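OsmC family protein (PDB 5CML) probably hydrolyses carboxylic esters as a serine esterase, this chain being the alpha/beta-hydrolase-like esterase domain of a longer protein that also carries an OsmC domain. Local coordinates at residues R63-T67 with T83-L88; L110-L116 with V128-P134; L144-D149 with R167-Q171. One frame throughout, in Å; residues are numbered along the deposited sequence.

In the fold
Along the chain the three contacts close one after another, none nested in or crossing the next. Interaction 1 closes the loop between strand 59-65 and helix 85-98, seating the start of that helix against the end of the strand. Interaction 2 closes the connection from helix 110-118 to strand 127-131 and packs the helix on the central sheet. Interaction 3, about 20 Å from the centre of the chain to its own centre, spans the outer strands of a small three-stranded sheet. Side chains join them: Phe66 packs on Leu110 and Ala114, Leu110 reaches Leu144 and Ile168, and Ile168 touches Thr83, so the small sheet rests against the central fold.

Interaction 1 of 3, residues R63-T67 with T83-L88; sequences RFDFT and TNFEDL
The rings of Phe64 and Phe66 receive Thr83, Asp87 and Leu88 where strand 59-65 of the alpha/beta-hydrolase-like sheet meets the start of helix 85-98. Thr83 works with both branches. Its CG2 sits over the centre of the Phe66 ring, a CH-pi contact 3.5 Å from the centroid and 13° off the ring normal. Its OG1 lies instead at the edge of the Phe64 ring, near the ring plane, and this buried hydroxyl has no polar partner in the model. Phe64, with CG anti to the backbone N (chi1 179°), extends toward the helix, where its CD2 lies 3.5 Å from Leu88 CD1 and its CZ meets Asp87 CB. The Asp87 carboxylate turns to Asn10. Asn84 caps the helix, its OD1 accepting from Asp87 N at 3.1 Å. Phe66 also packs on Leu110, in the putative nucleophile-elbow region, and meets Phe172 edge-to-face. A leucine in place of Phe66 would probably cost Thr83 CG2 the flat face it rests on and Phe172 its aromatic partner. A water fastens the backbones, donating to Phe66 O and accepting from Thr83 N, each 2.8 Å from its oxygen.

Interaction 2 of 3, residues L110-L116 with V128-P134; sequences LGGAAVL and VATIGAP
Val128 opens the contact by placing CG1 between two side chains of the helix, 3.7 Å from Leu116 CD2 and 4.1 Å from Val115 CG2. The position of that methyl, anti to the backbone N (chi1 179°), takes it to both partners; the Val115 and Val128 side chains lie alongside one another, pointing opposite ways. Ala129 points its methyl away from the helix and joins the neighbouring strand through backbone bonds with Leu105 and Gly107. Thr130 turns back toward the helix and brings its methyl, not its hydroxyl, to the interface: CG2 lies 3.7 Å from Gly112 O and 3.8 Å from Leu116 CG, and also meets Val115 CG2. The helix runs nearly antiparallel to the strand, at 158°, with their axes 7.4 Å apart at closest approach. This is the return half of a right-handed beta-alpha-beta crossover in the alpha/beta-hydrolase-like sheet, formed by strand 104-108, helix 110-118 and strand 127-131. The first turn of the helix, with Gly111, belongs to a probable nucleophile elbow (GxSxG) centred on Ser109. Beyond the strand, Gly132 takes a positive phi of 68°, a conformation that favours glycine, and the chain turns to bring Ala133 under the helix. Ala133 CB rests 4.0 Å from Gly112 CA; the absence of a side chain on Gly112 is what allows Ala133 CB and Thr130 so close to the helix backbone. Leu211, from helix 206-214, also packs on Ala133. At Pro134 the ring CG meets Ala113 CB at 4.1 Å and Leu110 CD2 at 4.2 Å, the leucine side chain crossing the proline at about a right angle.

Interaction 3 of 3, residues L144-D149 with R167-Q171; sequences LRPALD and RIKKQ
Leu144 and Ile168 meet across a small three-stranded antiparallel sheet of beta-meander order, in which strand 156-159 runs between strands 144-146 and 166-169. Contact between the two outer strands is therefore made by side chains reaching over the middle strand. Leu144 CD2 and Ile168 CD1 touch at 3.8 Å, the two side chains crossing at about a right angle, and both leucine and isoleucine also pack on Val159. In Ile168, CG1 lies between the backbone N and the carbonyl carbon (chi1 61°), and the extended second torsion carries CD1 onward to the leucine.

One residue before Ile168, Arg167 bends at chi3 (78°), folding its guanidinium back to Ala147. The alanine CB approaches the group obliquely, 4.0 Å from both Arg167 NH1 and NH2. At the edge of the guanidinium, in its plane, a water accepts from Arg167 NH1 at 2.6 Å and donates to Leu148 O at 2.8 Å, bridging the arginine to the opposing backbone. The inner nitrogen, NE, is engaged in a salt bridge with Glu156 of the middle strand, so NE holds the middle strand while NH1, through the water, holds the loop after strand 144-146.

Lys170 adopts another shape. Beyond CG its chain is extended, and it runs past Pro146, whose CB lies 4.2 Å from Lys170 CE, to reach the acidic end of the other segment. There the Asp149 side chain crosses it obliquely. Asp149 is held more firmly by its other oxygen, OD2, which accepts from the backbone N of Gly155. Its charge probably still attracts the lysine at the surface, in a long salt bridge of 4.0 Å between Asp149 OD1 and Lys170 NZ.

Interaction 1 of 3, residues R63-T67 with T83-L88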
ATOM      1  N   ARG A  63       6.925  -6.415   2.036  1.00 20.94           N
ATOM      2  CA  ARG A  63       6.189  -6.221   0.801  1.00 23.39           C
ATOM      3  C   ARG A  63       5.077  -7.230   0.717  1.00 22.85           C
ATOM      4  O   ARG A  63       5.312  -8.441   0.747  1.00 24.60           O
ATOM      5  CB  ARG A  63       7.111  -6.366  -0.395  1.00 23.96           C
ATOM      6  CG  ARG A  63       8.108  -5.258  -0.508  1.00 26.65           C
ATOM      7  CD  ARG A  63       8.933  -5.415  -1.733  1.00 30.55           C
ATOM      8  NE  ARG A  63      10.103  -6.268  -1.530  1.00 32.86           N
ATOM      9  CZ  ARG A  63      10.420  -7.305  -2.295  1.00 33.71           C
ATOM     10  NH1 ARG A  63       9.620  -7.687  -3.296  1.00 33.66           N
ATOM     11  NH2 ARG A  63      11.536  -7.978  -2.038  1.00 34.55           N
ATOM     12  N   PHE A  64       3.857  -6.719   0.628  1.00 22.61           N
ATOM     13  CA  PHE A  64       2.689  -7.565   0.542  1.00 25.20           C
ATOM     14  C   PHE A  64       2.034  -7.337  -0.804  1.00 24.56           C
ATOM     15  O   PHE A  64       1.622  -6.223  -1.120  1.00 23.26           O
ATOM     16  CB  PHE A  64       1.723  -7.261   1.677  1.00 28.98           C
ATOM     17  CG  PHE A  64       0.485  -8.082   1.635  1.00 34.96           C
ATOM     18  CD1 PHE A  64       0.466  -9.346   2.195  1.00 40.21           C
ATOM     19  CD2 PHE A  64      -0.659  -7.604   1.014  1.00 39.14           C
ATOM     20  CE1 PHE A  64      -0.675 -10.115   2.158  1.00 42.12           C
ATOM     21  CE2 PHE A  64      -1.810  -8.373   0.973  1.00 41.76           C
ATOM     22  CZ  PHE A  64      -1.813  -9.627   1.541  1.00 43.16           C
ATOM     23  N   ASP A  65       1.970  -8.398  -1.594  1.00 25.21           N
ATOM     24  CA  ASP A  65       1.391  -8.338  -2.930  1.00 26.21           C
ATOM     25  C   ASP A  65      -0.129  -8.343  -2.864  1.00 25.05           C
ATOM     26  O   ASP A  65      -0.762  -9.386  -2.658  1.00 26.16           O
ATOM     27  CB  ASP A  65       1.887  -9.522  -3.757  1.00 28.66           C
ATOM     28  CG  ASP A  65       1.181  -9.646  -5.080  1.00 32.10           C
ATOM     29  OD1 ASP A  65       0.687  -8.621  -5.607  1.00 31.90           O
ATOM     30  OD2 ASP A  65       1.125 -10.779  -5.596  1.00 35.16           O
ATOM     31  N   PHE A  66      -0.708  -7.167  -3.072  1.00 23.60           N
ATOM     32  CA  PHE A  66      -2.143  -6.981  -2.914  1.00 26.93           C
ATOM     33  C   PHE A  66      -2.922  -7.667  -4.028  1.00 28.07           C
ATOM     34  O   PHE A  66      -4.113  -7.933  -3.889  1.00 29.84           O
ATOM     35  CB  PHE A  66      -2.446  -5.477  -2.875  1.00 30.38           C
ATOM     36  CG  PHE A  66      -3.835  -5.150  -2.449  1.00 35.76           C
ATOM     37  CD1 PHE A  66      -4.162  -5.061  -1.106  1.00 37.26           C
ATOM     38  CD2 PHE A  66      -4.823  -4.944  -3.394  1.00 39.26           C
ATOM     39  CE1 PHE A  66      -5.484  -4.762  -0.713  1.00 38.19           C
ATOM     40  CE2 PHE A  66      -6.126  -4.639  -3.007  1.00 40.35           C
ATOM     41  CZ  PHE A  66      -6.446  -4.546  -1.665  1.00 40.68           C
ATOM     42  N   THR A  67      -2.251  -7.948  -5.143  1.00 29.60           N
ATOM     43  CA  THR A  67      -2.926  -8.504  -6.309  1.00 31.50           C
ATOM     44  C   THR A  67      -3.169  -9.999  -6.213  1.00 34.60           C
ATOM     45  O   THR A  67      -4.006 -10.530  -6.934  1.00 37.23           O
ATOM     46  CB  THR A  67      -2.122  -8.283  -7.591  1.00 31.07           C
ATOM     47  OG1 THR A  67      -1.006  -9.177  -7.578  1.00 33.11           O
ATOM     48  CG2 THR A  67      -1.646  -6.832  -7.722  1.00 29.61           C
ATOM     49  N   THR A  83      -7.375 -11.011  -2.329  1.00 41.17           N
ATOM     50  CA  THR A  83      -7.091 -10.263  -1.119  1.00 42.59           C
ATOM     51  C   THR A  83      -8.293  -9.559  -0.494  1.00 40.07           C
ATOM     52  O   THR A  83      -9.289  -9.242  -1.166  1.00 37.98           O
ATOM     53  CB  THR A  83      -6.024  -9.209  -1.379  1.00 44.20           C
ATOM     54  OG1 THR A  83      -5.423  -8.831  -0.136  1.00 46.11           O
ATOM     55  CG2 THR A  83      -6.629  -7.983  -2.053  1.00 44.95           C
ATOM     56  N   ASN A  84      -8.170  -9.318   0.809  1.00 38.92           N
ATOM     57  CA  ASN A  84      -9.121  -8.500   1.542  1.00 36.21           C
ATOM     58  C   ASN A  84      -8.424  -7.781   2.698  1.00 32.46           C
ATOM     59  O   ASN A  84      -7.205  -7.873   2.858  1.00 32.20           O
ATOM     60  CB  ASN A  84     -10.283  -9.353   2.042  1.00 37.57           C
ATOM     61  CG  ASN A  84      -9.837 -10.545   2.870  1.00 38.10           C
ATOM     62  OD1 ASN A  84      -8.694 -10.628   3.306  1.00 36.96           O
ATOM     63  ND2 ASN A  84     -10.765 -11.472   3.106  1.00 41.34           N
ATOM     64  N   PHE A  85      -9.198  -7.061   3.496  1.00 30.59           N
ATOM     65  CA  PHE A  85      -8.656  -6.331   4.633  1.00 29.12           C
ATOM     66  C   PHE A  85      -8.024  -7.235   5.682  1.00 28.76           C
ATOM     67  O   PHE A  85      -6.992  -6.874   6.269  1.00 27.58           O
ATOM     68  CB  PHE A  85      -9.750  -5.488   5.280  1.00 30.02           C
ATOM     69  CG  PHE A  85     -10.044  -4.239   4.528  1.00 32.79           C
ATOM     70  CD1 PHE A  85      -9.089  -3.250   4.431  1.00 34.82           C
ATOM     71  CD2 PHE A  85     -11.245  -4.065   3.889  1.00 36.43           C
ATOM     72  CE1 PHE A  85      -9.342  -2.093   3.730  1.00 37.35           C
ATOM     73  CE2 PHE A  85     -11.513  -2.893   3.187  1.00 37.83           C
ATOM     74  CZ  PHE A  85     -10.554  -1.914   3.104  1.00 37.25           C
ATOM     75  N   GLU A  86      -8.624  -8.403   5.913  1.00 29.48           N
ATOM     76  CA  GLU A  86      -8.074  -9.347   6.881  1.00 29.30           C
ATOM     77  C   GLU A  86      -6.661  -9.806   6.516  1.00 28.52           C
ATOM     78  O   GLU A  86      -5.842 -10.003   7.394  1.00 28.72           O
ATOM     79  CB  GLU A  86      -8.984 -10.568   7.026  1.00 33.08           C
ATOM     80  CG  GLU A  86      -8.316 -11.802   7.694  1.00 35.80           C
ATOM     81  CD  GLU A  86      -7.490 -11.514   8.976  1.00 36.02           C
ATOM     82  OE1 GLU A  86      -7.660 -10.465   9.647  1.00 34.72           O
ATOM     83  OE2 GLU A  86      -6.635 -12.360   9.303  1.00 35.36           O
ATOM     84  N   ASP A  87      -6.368  -9.979   5.234  1.00 28.22           N
ATOM     85  CA  ASP A  87      -5.006 -10.351   4.853  1.00 28.23           C
ATOM     86  C   ASP A  87      -4.012  -9.262   5.222  1.00 25.15           C
ATOM     87  O   ASP A  87      -2.904  -9.563   5.643  1.00 24.50           O
ATOM     88  CB  ASP A  87      -4.925 -10.660   3.361  1.00 31.13           C
ATOM     89  CG  ASP A  87      -5.699 -11.901   2.994  1.00 35.97           C
ATOM     90  OD1 ASP A  87      -5.985 -12.714   3.899  1.00 36.97           O
ATOM     91  OD2 ASP A  87      -6.033 -12.061   1.805  1.00 39.67           O
ATOM     92  N   LEU A  88      -4.385  -7.996   5.057  1.00 25.08           N
ATOM     93  CA  LEU A  88      -3.506  -6.901   5.471  1.00 26.34           C
ATOM     94  C   LEU A  88      -3.341  -6.894   6.990  1.00 24.73           C
ATOM     95  O   LEU A  88      -2.232  -6.735   7.501  1.00 23.64           O
ATOM     96  CB  LEU A  88      -4.060  -5.559   5.003  1.00 31.99           C
ATOM     97  CG  LEU A  88      -3.134  -4.706   4.165  1.00 39.44           C
ATOM     98  CD1 LEU A  88      -2.573  -5.481   2.956  1.00 40.86           C
ATOM     99  CD2 LEU A  88      -3.904  -3.464   3.736  1.00 40.04           C
TER
HETATM  100  O   HOH W   1      -5.739 -10.131  -4.413  1.00 49.24           O

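Interaction 2 of 3, residues L110-L116 with V128-P134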
ATOM      1  N   LEU A 110      -4.779   0.323  -5.294  1.00 22.46           N
ATOM      2  CA  LEU A 110      -5.801  -0.235  -4.398  1.00 23.55           C
ATOM      3  C   LEU A 110      -5.254  -0.510  -3.003  1.00 24.15           C
ATOM      4  O   LEU A 110      -5.990  -0.421  -2.019  1.00 24.41           O
ATOM      5  CB  LEU A 110      -6.388  -1.523  -4.974  1.00 26.78           C
ATOM      6  CG  LEU A 110      -7.368  -1.350  -6.117  1.00 29.13           C
ATOM      7  CD1 LEU A 110      -7.964  -2.705  -6.421  1.00 30.69           C
ATOM      8  CD2 LEU A 110      -8.494  -0.352  -5.788  1.00 31.18           C
ATOM      9  N   GLY A 111      -3.969  -0.865  -2.919  1.00 23.12           N
ATOM     10  CA  GLY A 111      -3.323  -1.052  -1.634  1.00 23.30           C
ATOM     11  C   GLY A 111      -3.274   0.223  -0.823  1.00 22.36           C
ATOM     12  O   GLY A 111      -3.243   0.182   0.404  1.00 24.39           O
ATOM     13  N   GLY A 112      -3.234   1.368  -1.507  1.00 22.22           N
ATOM     14  CA  GLY A 112      -3.260   2.652  -0.828  1.00 23.83           C
ATOM     15  C   GLY A 112      -4.609   2.889  -0.160  1.00 23.96           C
ATOM     16  O   GLY A 112      -4.702   3.342   0.989  1.00 24.30           O
ATOM     17  N   ALA A 113      -5.676   2.590  -0.885  1.00 23.62           N
ATOM     18  CA  ALA A 113      -6.994   2.725  -0.303  1.00 23.88           C
ATOM     19  C   ALA A 113      -7.103   1.793   0.910  1.00 25.53           C
ATOM     20  O   ALA A 113      -7.618   2.178   1.954  1.00 26.09           O
ATOM     21  CB  ALA A 113      -8.062   2.419  -1.330  1.00 25.32           C
ATOM     22  N   ALA A 114      -6.553   0.589   0.793  1.00 23.68           N
ATOM     23  CA  ALA A 114      -6.619  -0.368   1.885  1.00 24.98           C
ATOM     24  C   ALA A 114      -5.860   0.094   3.124  1.00 23.73           C
ATOM     25  O   ALA A 114      -6.390  -0.009   4.229  1.00 24.02           O
ATOM     26  CB  ALA A 114      -6.086  -1.709   1.438  1.00 25.38           C
ATOM     27  N   VAL A 115      -4.621   0.576   2.978  1.00 23.52           N
ATOM     28  CA  VAL A 115      -3.884   0.985   4.183  1.00 24.78           C
ATOM     29  C   VAL A 115      -4.539   2.205   4.837  1.00 23.99           C
ATOM     30  O   VAL A 115      -4.534   2.331   6.060  1.00 25.38           O
ATOM     31  CB  VAL A 115      -2.372   1.289   3.938  1.00 26.21           C
ATOM     32  CG1 VAL A 115      -1.625   0.035   3.455  1.00 25.16           C
ATOM     33  CG2 VAL A 115      -2.159   2.475   3.031  1.00 27.21           C
ATOM     34  N   LEU A 116      -5.139   3.085   4.043  1.00 23.60           N
ATOM     35  CA  LEU A 116      -5.773   4.257   4.616  1.00 25.51           C
ATOM     36  C   LEU A 116      -7.002   3.854   5.405  1.00 25.90           C
ATOM     37  O   LEU A 116      -7.316   4.467   6.417  1.00 28.17           O
ATOM     38  CB  LEU A 116      -6.154   5.271   3.537  1.00 25.24           C
ATOM     39  CG  LEU A 116      -4.960   6.015   2.950  1.00 27.93           C
ATOM     40  CD1 LEU A 116      -5.406   6.708   1.695  1.00 28.36           C
ATOM     41  CD2 LEU A 116      -4.394   7.021   3.946  1.00 30.13           C
ATOM     42  N   VAL A 128       1.581   7.267   7.512  1.00 19.11           N
ATOM     43  CA  VAL A 128       0.998   6.542   6.393  1.00 18.15           C
ATOM     44  C   VAL A 128       1.337   7.257   5.109  1.00 17.57           C
ATOM     45  O   VAL A 128       1.270   8.487   5.048  1.00 18.97           O
ATOM     46  CB  VAL A 128      -0.548   6.438   6.510  1.00 20.78           C
ATOM     47  CG1 VAL A 128      -1.169   5.687   5.303  1.00 23.21           C
ATOM     48  CG2 VAL A 128      -0.954   5.816   7.844  1.00 22.89           C
ATOM     49  N   ALA A 129       1.676   6.487   4.080  1.00 17.07           N
ATOM     50  CA  ALA A 129       2.036   7.051   2.782  1.00 17.38           C
ATOM     51  C   ALA A 129       1.378   6.204   1.695  1.00 19.34           C
ATOM     52  O   ALA A 129       1.330   4.962   1.798  1.00 21.02           O
ATOM     53  CB  ALA A 129       3.550   7.093   2.589  1.00 17.66           C
ATOM     54  N   THR A 130       0.867   6.860   0.657  1.00 18.91           N
ATOM     55  CA  THR A 130       0.264   6.135  -0.447  1.00 19.23           C
ATOM     56  C   THR A 130       0.745   6.649  -1.785  1.00 17.31           C
ATOM     57  O   THR A 130       1.217   7.779  -1.891  1.00 19.66           O
ATOM     58  CB  THR A 130      -1.290   6.218  -0.420  1.00 21.23           C
ATOM     59  OG1 THR A 130      -1.707   7.576  -0.563  1.00 22.60           O
ATOM     60  CG2 THR A 130      -1.840   5.658   0.885  1.00 24.77           C
ATOM     61  N   ILE A 131       0.600   5.800  -2.796  1.00 16.67           N
ATOM     62  CA  ILE A 131       1.040   6.083  -4.165  1.00 18.13           C
ATOM     63  C   ILE A 131      -0.105   5.764  -5.132  1.00 16.80           C
ATOM     64  O   ILE A 131      -0.485   4.597  -5.285  1.00 19.20           O
ATOM     65  CB  ILE A 131       2.271   5.239  -4.548  1.00 18.91           C
ATOM     66  CG1 ILE A 131       3.367   5.373  -3.496  1.00 21.43           C
ATOM     67  CG2 ILE A 131       2.782   5.580  -5.948  1.00 19.54           C
ATOM     68  CD1 ILE A 131       4.263   4.156  -3.398  1.00 23.68           C
ATOM     69  N   GLY A 132      -0.657   6.775  -5.792  1.00 18.02           N
ATOM     70  CA  GLY A 132      -1.681   6.521  -6.789  1.00 19.00           C
ATOM     71  C   GLY A 132      -2.988   6.004  -6.206  1.00 20.04           C
ATOM     72  O   GLY A 132      -3.732   5.310  -6.887  1.00 22.13           O
ATOM     73  N   ALA A 133      -3.281   6.343  -4.960  1.00 19.77           N
ATOM     74  CA  ALA A 133      -4.468   5.781  -4.284  1.00 20.53           C
ATOM     75  C   ALA A 133      -5.780   6.417  -4.771  1.00 21.09           C
ATOM     76  O   ALA A 133      -5.863   7.632  -4.931  1.00 21.11           O
ATOM     77  CB  ALA A 133      -4.356   5.955  -2.782  1.00 20.16           C
ATOM     78  N   PRO A 134      -6.813   5.590  -4.978  1.00 20.58           N
ATOM     79  CA  PRO A 134      -8.133   6.139  -5.291  1.00 20.89           C
ATOM     80  C   PRO A 134      -8.781   6.668  -4.021  1.00 22.63           C
ATOM     81  O   PRO A 134      -8.441   6.211  -2.942  1.00 24.61           O
ATOM     82  CB  PRO A 134      -8.878   4.950  -5.880  1.00 23.19           C
ATOM     83  CG  PRO A 134      -8.280   3.768  -5.213  1.00 23.82           C
ATOM     84  CD  PRO A 134      -6.802   4.121  -5.019  1.00 22.95           C
TER

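Interaction 3 of 3, residues L144-D149 with R167-Q171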
ATOM      1  N   LEU A 144     -12.746  -2.130 -11.682  1.00 37.58           N
ATOM      2  CA  LEU A 144     -13.203  -3.457 -11.250  1.00 42.33           C
ATOM      3  C   LEU A 144     -14.459  -3.902 -11.954  1.00 44.16           C
ATOM      4  O   LEU A 144     -15.289  -3.073 -12.308  1.00 46.32           O
ATOM      5  CB  LEU A 144     -13.502  -3.463  -9.745  1.00 44.85           C
ATOM      6  CG  LEU A 144     -12.374  -3.777  -8.767  1.00 48.18           C
ATOM      7  CD1 LEU A 144     -11.171  -2.877  -8.971  1.00 50.83           C
ATOM      8  CD2 LEU A 144     -12.903  -3.626  -7.355  1.00 49.74           C
ATOM      9  N   ARG A 145     -14.607  -5.218 -12.117  1.00 45.06           N
ATOM     10  CA  ARG A 145     -15.875  -5.815 -12.541  1.00 49.50           C
ATOM     11  C   ARG A 145     -16.081  -7.168 -11.820  1.00 50.26           C
ATOM     12  O   ARG A 145     -15.117  -7.828 -11.440  1.00 50.76           O
ATOM     13  CB  ARG A 145     -15.918  -5.980 -14.074  1.00 54.55           C
ATOM     14  CG  ARG A 145     -14.565  -6.088 -14.800  1.00 59.75           C
ATOM     15  CD  ARG A 145     -13.926  -4.713 -15.132  1.00 61.18           C
ATOM     16  NE  ARG A 145     -12.837  -4.770 -16.124  1.00 63.66           N
ATOM     17  CZ  ARG A 145     -12.096  -3.715 -16.471  1.00 66.69           C
ATOM     18  NH1 ARG A 145     -12.323  -2.534 -15.901  1.00 68.47           N
ATOM     19  NH2 ARG A 145     -11.121  -3.821 -17.379  1.00 66.77           N
ATOM     20  N   PRO A 146     -17.338  -7.574 -11.586  1.00 52.24           N
ATOM     21  CA  PRO A 146     -17.526  -8.886 -10.945  1.00 53.45           C
ATOM     22  C   PRO A 146     -16.882 -10.035 -11.731  1.00 54.98           C
ATOM     23  O   PRO A 146     -16.952 -10.073 -12.962  1.00 54.72           O
ATOM     24  CB  PRO A 146     -19.049  -9.038 -10.898  1.00 53.73           C
ATOM     25  CG  PRO A 146     -19.553  -7.629 -10.832  1.00 52.70           C
ATOM     26  CD  PRO A 146     -18.601  -6.821 -11.685  1.00 51.72           C
ATOM     27  N   ALA A 147     -16.234 -10.951 -11.017  1.00 56.39           N
ATOM     28  CA  ALA A 147     -15.708 -12.161 -11.639  1.00 57.49           C
ATOM     29  C   ALA A 147     -16.832 -13.178 -11.761  1.00 60.13           C
ATOM     30  O   ALA A 147     -17.845 -13.072 -11.076  1.00 60.46           O
ATOM     31  CB  ALA A 147     -14.554 -12.723 -10.832  1.00 56.95           C
ATOM     32  N   LEU A 148     -16.656 -14.152 -12.647  1.00 62.32           N
ATOM     33  CA  LEU A 148     -17.623 -15.233 -12.798  1.00 64.79           C
ATOM     34  C   LEU A 148     -17.578 -16.143 -11.570  1.00 66.26           C
ATOM     35  O   LEU A 148     -16.499 -16.570 -11.152  1.00 64.95           O
ATOM     36  CB  LEU A 148     -17.333 -16.037 -14.071  1.00 66.43           C
ATOM     37  CG  LEU A 148     -17.234 -15.224 -15.365  1.00 68.00           C
ATOM     38  CD1 LEU A 148     -16.826 -16.114 -16.536  1.00 68.56           C
ATOM     39  CD2 LEU A 148     -18.553 -14.509 -15.655  1.00 68.75           C
ATOM     40  N   ASP A 149     -18.744 -16.425 -10.992  1.00 68.18           N
ATOM     41  CA  ASP A 149     -18.836 -17.297  -9.819  1.00 70.24           C
ATOM     42  C   ASP A 149     -18.721 -18.761 -10.227  1.00 71.19           C
ATOM     43  O   ASP A 149     -18.957 -19.110 -11.386  1.00 71.58           O
ATOM     44  CB  ASP A 149     -20.160 -17.072  -9.070  1.00 71.36           C
ATOM     45  CG  ASP A 149     -20.208 -15.739  -8.335  1.00 72.19           C
ATOM     46  OD1 ASP A 149     -21.250 -15.057  -8.409  1.00 72.94           O
ATOM     47  OD2 ASP A 149     -19.212 -15.378  -7.671  1.00 72.02           O
ATOM     48  N   ARG A 167      -7.610 -10.831  -9.518  1.00 38.41           N
ATOM     49  CA  ARG A 167      -8.852 -11.006  -8.766  1.00 42.46           C
ATOM     50  C   ARG A 167      -8.727 -10.473  -7.356  1.00 45.17           C
ATOM     51  O   ARG A 167      -7.650 -10.542  -6.766  1.00 47.39           O
ATOM     52  CB  ARG A 167      -9.238 -12.483  -8.677  1.00 45.58           C
ATOM     53  CG  ARG A 167      -9.303 -13.214  -9.992  1.00 47.40           C
ATOM     54  CD  ARG A 167      -9.181 -14.716  -9.758  1.00 49.52           C
ATOM     55  NE  ARG A 167     -10.445 -15.271  -9.286  1.00 54.12           N
ATOM     56  CZ  ARG A 167     -11.501 -15.472 -10.067  1.00 56.70           C
ATOM     57  NH1 ARG A 167     -11.441 -15.150 -11.355  1.00 57.87           N
ATOM     58  NH2 ARG A 167     -12.619 -15.980  -9.561  1.00 57.43           N
ATOM     59  N   ILE A 168      -9.828  -9.962  -6.811  1.00 47.22           N
ATOM     60  CA  ILE A 168      -9.917  -9.652  -5.385  1.00 46.85           C
ATOM     61  C   ILE A 168     -11.318  -9.993  -4.865  1.00 47.09           C
ATOM     62  O   ILE A 168     -12.253 -10.160  -5.649  1.00 45.79           O
ATOM     63  CB  ILE A 168      -9.610  -8.167  -5.086  1.00 48.15           C
ATOM     64  CG1 ILE A 168     -10.613  -7.254  -5.794  1.00 47.79           C
ATOM     65  CG2 ILE A 168      -8.182  -7.850  -5.482  1.00 49.94           C
ATOM     66  CD1 ILE A 168     -10.583  -5.820  -5.262  1.00 49.81           C
ATOM     67  N   LYS A 169     -11.465 -10.096  -3.547  1.00 46.66           N
ATOM     68  CA  LYS A 169     -12.791 -10.311  -2.955  1.00 46.82           C
ATOM     69  C   LYS A 169     -13.741  -9.109  -3.155  1.00 44.58           C
ATOM     70  O   LYS A 169     -13.340  -7.949  -2.994  1.00 43.26           O
ATOM     71  CB  LYS A 169     -12.649 -10.612  -1.460  1.00 49.59           C
ATOM     72  CG  LYS A 169     -11.777 -11.827  -1.144  1.00 53.58           C
ATOM     73  CD  LYS A 169     -12.311 -13.073  -1.836  1.00 57.20           C
ATOM     74  CE  LYS A 169     -11.839 -14.350  -1.162  1.00 59.32           C
ATOM     75  NZ  LYS A 169     -12.486 -15.562  -1.764  1.00 60.80           N
ATOM     76  N   LYS A 170     -14.993  -9.383  -3.520  1.00 45.70           N
ATOM     77  CA  LYS A 170     -16.020  -8.331  -3.556  1.00 46.65           C
ATOM     78  C   LYS A 170     -16.166  -7.685  -2.181  1.00 42.24           C
ATOM     79  O   LYS A 170     -16.536  -6.508  -2.075  1.00 42.14           O
ATOM     80  CB  LYS A 170     -17.373  -8.881  -4.011  1.00 51.74           C
ATOM     81  CG  LYS A 170     -17.422  -9.323  -5.469  1.00 56.70           C
ATOM     82  CD  LYS A 170     -18.787  -9.931  -5.808  1.00 59.74           C
ATOM     83  CE  LYS A 170     -18.733 -10.806  -7.056  1.00 61.84           C
ATOM     84  NZ  LYS A 170     -20.058 -11.422  -7.382  1.00 63.81           N
ATOM     85  N   GLN A 171     -15.857  -8.455  -1.141  1.00 38.75           N
ATOM     86  CA  GLN A 171     -15.868  -7.965   0.234  1.00 39.85           C
ATOM     87  C   GLN A 171     -14.993  -6.717   0.379  1.00 36.71           C
ATOM     88  O   GLN A 171     -15.303  -5.834   1.178  1.00 36.33           O
ATOM     89  CB  GLN A 171     -15.398  -9.076   1.199  1.00 44.27           C
ATOM     90  CG  GLN A 171     -15.320  -8.664   2.678  1.00 49.31           C
ATOM     91  CD  GLN A 171     -14.639  -9.708   3.557  1.00 53.64           C
ATOM     92  OE1 GLN A 171     -13.755 -10.442   3.106  1.00 56.13           O
ATOM     93  NE2 GLN A 171     -15.052  -9.777   4.818  1.00 53.91           N
TER
HETATM   94  O   HOH W   2     -13.884 -15.963 -11.921  1.00 45.21           O